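Local coordinates for hypothetical protein (Parabacteroides merdae, PDB 4OO3) that is of unknown function but is probably an NAD(P)-dependent oxidoreductase, with a Rossmann-type nucleotide-binding domain joined to a C-terminal oxidoreductase domain, at residues I15-G20 with N90-A95. Numbering follows the deposited sequence.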
ATOM      1  N   ILE A  15     -11.889 -12.753  11.978  1.00 32.16           N
ATOM      2  CA  ILE A  15     -12.313 -11.764  12.949  1.00 31.58           C
ATOM      3  C   ILE A  15     -12.083 -10.409  12.314  1.00 30.20           C
ATOM      4  O   ILE A  15     -11.012 -10.148  11.801  1.00 31.30           O
ATOM      5  CB  ILE A  15     -11.461 -11.810  14.226  1.00 31.58           C
ATOM      6  CG1 ILE A  15     -11.543 -13.188  14.883  1.00 32.46           C
ATOM      7  CG2 ILE A  15     -11.902 -10.712  15.182  1.00 31.87           C
ATOM      8  CD1 ILE A  15     -10.507 -13.412  15.966  1.00 34.14           C
ATOM      9  N   THR A  16     -13.074  -9.539  12.356  1.00 30.90           N
ATOM     10  CA  THR A  16     -12.876  -8.195  11.860  1.00 31.65           C
ATOM     11  C   THR A  16     -12.879  -7.261  13.050  1.00 30.60           C
ATOM     12  O   THR A  16     -13.882  -7.130  13.729  1.00 31.42           O
ATOM     13  CB  THR A  16     -13.958  -7.824  10.840  1.00 34.17           C
ATOM     14  OG1 THR A  16     -14.044  -8.866   9.859  1.00 32.93           O
ATOM     15  CG2 THR A  16     -13.617  -6.502  10.154  1.00 35.50           C
ATOM     16  N   LEU A  17     -11.737  -6.632  13.312  1.00 30.10           N
ATOM     17  CA  LEU A  17     -11.555  -5.827  14.512  1.00 29.37           C
ATOM     18  C   LEU A  17     -11.549  -4.341  14.187  1.00 29.61           C
ATOM     19  O   LEU A  17     -10.665  -3.858  13.476  1.00 29.85           O
ATOM     20  CB  LEU A  17     -10.251  -6.207  15.195  1.00 29.64           C
ATOM     21  CG  LEU A  17      -9.922  -5.443  16.478  1.00 30.26           C
ATOM     22  CD1 LEU A  17     -10.938  -5.714  17.577  1.00 31.07           C
ATOM     23  CD2 LEU A  17      -8.521  -5.822  16.911  1.00 30.87           C
ATOM     24  N   ASP A  18     -12.536  -3.629  14.727  1.00 29.48           N
ATOM     25  CA  ASP A  18     -12.656  -2.185  14.578  1.00 29.88           C
ATOM     26  C   ASP A  18     -12.404  -1.726  13.140  1.00 29.40           C
ATOM     27  O   ASP A  18     -11.485  -0.954  12.888  1.00 30.88           O
ATOM     28  CB  ASP A  18     -11.700  -1.490  15.551  1.00 30.25           C
ATOM     29  CG  ASP A  18     -11.943   0.013  15.652  1.00 31.56           C
ATOM     30  OD1 ASP A  18     -13.051   0.476  15.322  1.00 29.89           O
ATOM     31  OD2 ASP A  18     -11.017   0.733  16.074  1.00 35.19           O
ATOM     32  N   PRO A  19     -13.217  -2.218  12.189  1.00 30.49           N
ATOM     33  CA  PRO A  19     -13.042  -1.840  10.791  1.00 30.47           C
ATOM     34  C   PRO A  19     -13.425  -0.388  10.579  1.00 31.48           C
ATOM     35  O   PRO A  19     -14.434   0.067  11.113  1.00 30.95           O
ATOM     36  CB  PRO A  19     -14.008  -2.764  10.056  1.00 31.43           C
ATOM     37  CG  PRO A  19     -15.093  -3.018  11.041  1.00 32.42           C
ATOM     38  CD  PRO A  19     -14.401  -3.076  12.378  1.00 32.23           C
ATOM     39  N   GLY A  20     -12.597   0.342   9.841  1.00 32.96           N
ATOM     40  CA  GLY A  20     -12.861   1.753   9.566  1.00 33.98           C
ATOM     41  C   GLY A  20     -12.453   2.200   8.181  1.00 33.02           C
ATOM     42  O   GLY A  20     -12.428   3.392   7.912  1.00 36.12           O
ATOM     43  N   ASN A  90      -9.363 -17.372  13.918  1.00 34.11           N
ATOM     44  CA  ASN A  90      -7.925 -17.642  13.823  1.00 31.50           C
ATOM     45  C   ASN A  90      -7.174 -16.733  12.837  1.00 30.87           C
ATOM     46  O   ASN A  90      -5.966 -16.870  12.678  1.00 30.54           O
ATOM     47  CB  ASN A  90      -7.682 -19.110  13.481  1.00 31.40           C
ATOM     48  CG  ASN A  90      -8.356 -19.529  12.190  1.00 32.02           C
ATOM     49  OD1 ASN A  90      -8.606 -18.712  11.305  1.00 31.99           O
ATOM     50  ND2 ASN A  90      -8.648 -20.809  12.074  1.00 33.04           N
ATOM     51  N   VAL A  91      -7.884 -15.812  12.179  1.00 30.11           N
ATOM     52  CA  VAL A  91      -7.251 -14.754  11.389  1.00 29.59           C
ATOM     53  C   VAL A  91      -7.993 -13.440  11.623  1.00 30.51           C
ATOM     54  O   VAL A  91      -9.205 -13.364  11.409  1.00 30.98           O
ATOM     55  CB  VAL A  91      -7.287 -15.054   9.876  1.00 30.20           C
ATOM     56  CG1 VAL A  91      -6.674 -13.904   9.086  1.00 28.29           C
ATOM     57  CG2 VAL A  91      -6.569 -16.359   9.564  1.00 30.93           C
HETATM   58  N   MSE A  92      -7.256 -12.407  12.029  1.00 28.60           N
HETATM   59  CA  MSE A  92      -7.829 -11.100  12.313  1.00 27.01           C
HETATM   60  C   MSE A  92      -7.524 -10.160  11.180  1.00 28.10           C
HETATM   61  O   MSE A  92      -6.382 -10.078  10.723  1.00 30.37           O
HETATM   62  CB  MSE A  92      -7.230 -10.569  13.610  1.00 26.10           C
HETATM   63  CG  MSE A  92      -7.966  -9.334  14.134  1.00 25.16           C
HETATM   64 SE   MSE A  92      -7.152  -7.684  13.406  0.75 20.08          SE
HETATM   65  CE  MSE A  92      -5.655  -7.593  14.657  1.00 20.46           C
ATOM     66  N   ILE A  93      -8.543  -9.432  10.729  1.00 26.30           N
ATOM     67  CA  ILE A  93      -8.401  -8.454   9.663  1.00 25.97           C
ATOM     68  C   ILE A  93      -8.440  -7.040  10.245  1.00 26.08           C
ATOM     69  O   ILE A  93      -9.458  -6.627  10.810  1.00 27.39           O
ATOM     70  CB  ILE A  93      -9.548  -8.589   8.636  1.00 26.10           C
ATOM     71  CG1 ILE A  93      -9.623 -10.025   8.091  1.00 26.12           C
ATOM     72  CG2 ILE A  93      -9.386  -7.567   7.517  1.00 25.00           C
ATOM     73  CD1 ILE A  93      -8.360 -10.498   7.402  1.00 25.40           C
ATOM     74  N   GLN A  94      -7.351  -6.290  10.096  1.00 26.55           N
ATOM     75  CA  GLN A  94      -7.282  -4.923  10.633  1.00 28.16           C
ATOM     76  C   GLN A  94      -7.149  -3.878   9.522  1.00 27.09           C
ATOM     77  O   GLN A  94      -6.133  -3.812   8.844  1.00 28.29           O
ATOM     78  CB  GLN A  94      -6.129  -4.792  11.644  1.00 30.06           C
ATOM     79  CG  GLN A  94      -6.496  -3.994  12.898  1.00 33.88           C
ATOM     80  CD  GLN A  94      -6.934  -2.562  12.588  1.00 36.73           C
ATOM     81  OE1 GLN A  94      -6.276  -1.855  11.827  1.00 35.13           O
ATOM     82  NE2 GLN A  94      -8.060  -2.136  13.166  1.00 41.22           N
ATOM     83  N   ALA A  95      -8.191  -3.074   9.341  1.00 27.31           N
ATOM     84  CA  ALA A  95      -8.150  -1.939   8.425  1.00 29.50           C
ATOM     85  C   ALA A  95      -9.036  -0.821   8.954  1.00 31.12           C
ATOM     86  O   ALA A  95     -10.258  -0.957   9.001  1.00 31.06           O
ATOM     87  CB  ALA A  95      -8.594  -2.340   7.025  1.00 29.05           C
TER
HETATM   88  O   HOH W   1     -10.642  -4.006  10.600  1.00 24.34           O
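Leu17 sends CG away from the backbone N (chi1 -180°), and selenomethionine Met92, bent at chi2 (-90°) and chi3 (-81°), brings its selenium to 3.9 Å from Leu17 CB and CE near Leu17 CD2. The side chains slant across one another on one face of the parallel Rossmann sheet, where strands 14-17 and 91-94 are the central neighbours; helices 79-86 and 98-110 pack over this face, the former against Ile15 and Leu17, the latter against Met92 and also Leu17. Thr16 and Ile93 point to the opposite face. The backbones pair in parallel register: Ile15 N donates to Val91 O at 2.8 Å, and Ile15 O receives Ile93 N at the same length, almost in line with its C=O bond. Beyond Thr16 the strands splay, and the bond from Leu17 N to Ile93 O is weak at 3.4 Å. A water enters this opening, accepting from Ala95 N and lying 2.9 Å from Leu17 O and Ile93 O, either of which can take a proton. Bent Gln94 brings NE2 across to Leu17 O, 3.1 Å away, in a second weak bond, while Lys101 holds its OE1. A full-strength backbone bond returns in the loops just beyond the C-terminal strand ends, the edge where Rossmann domains generally bind their dinucleotide: Gly20 N donates to Ala95 O at 2.8 Å, nearly straight and aimed at a carbonyl lone pair.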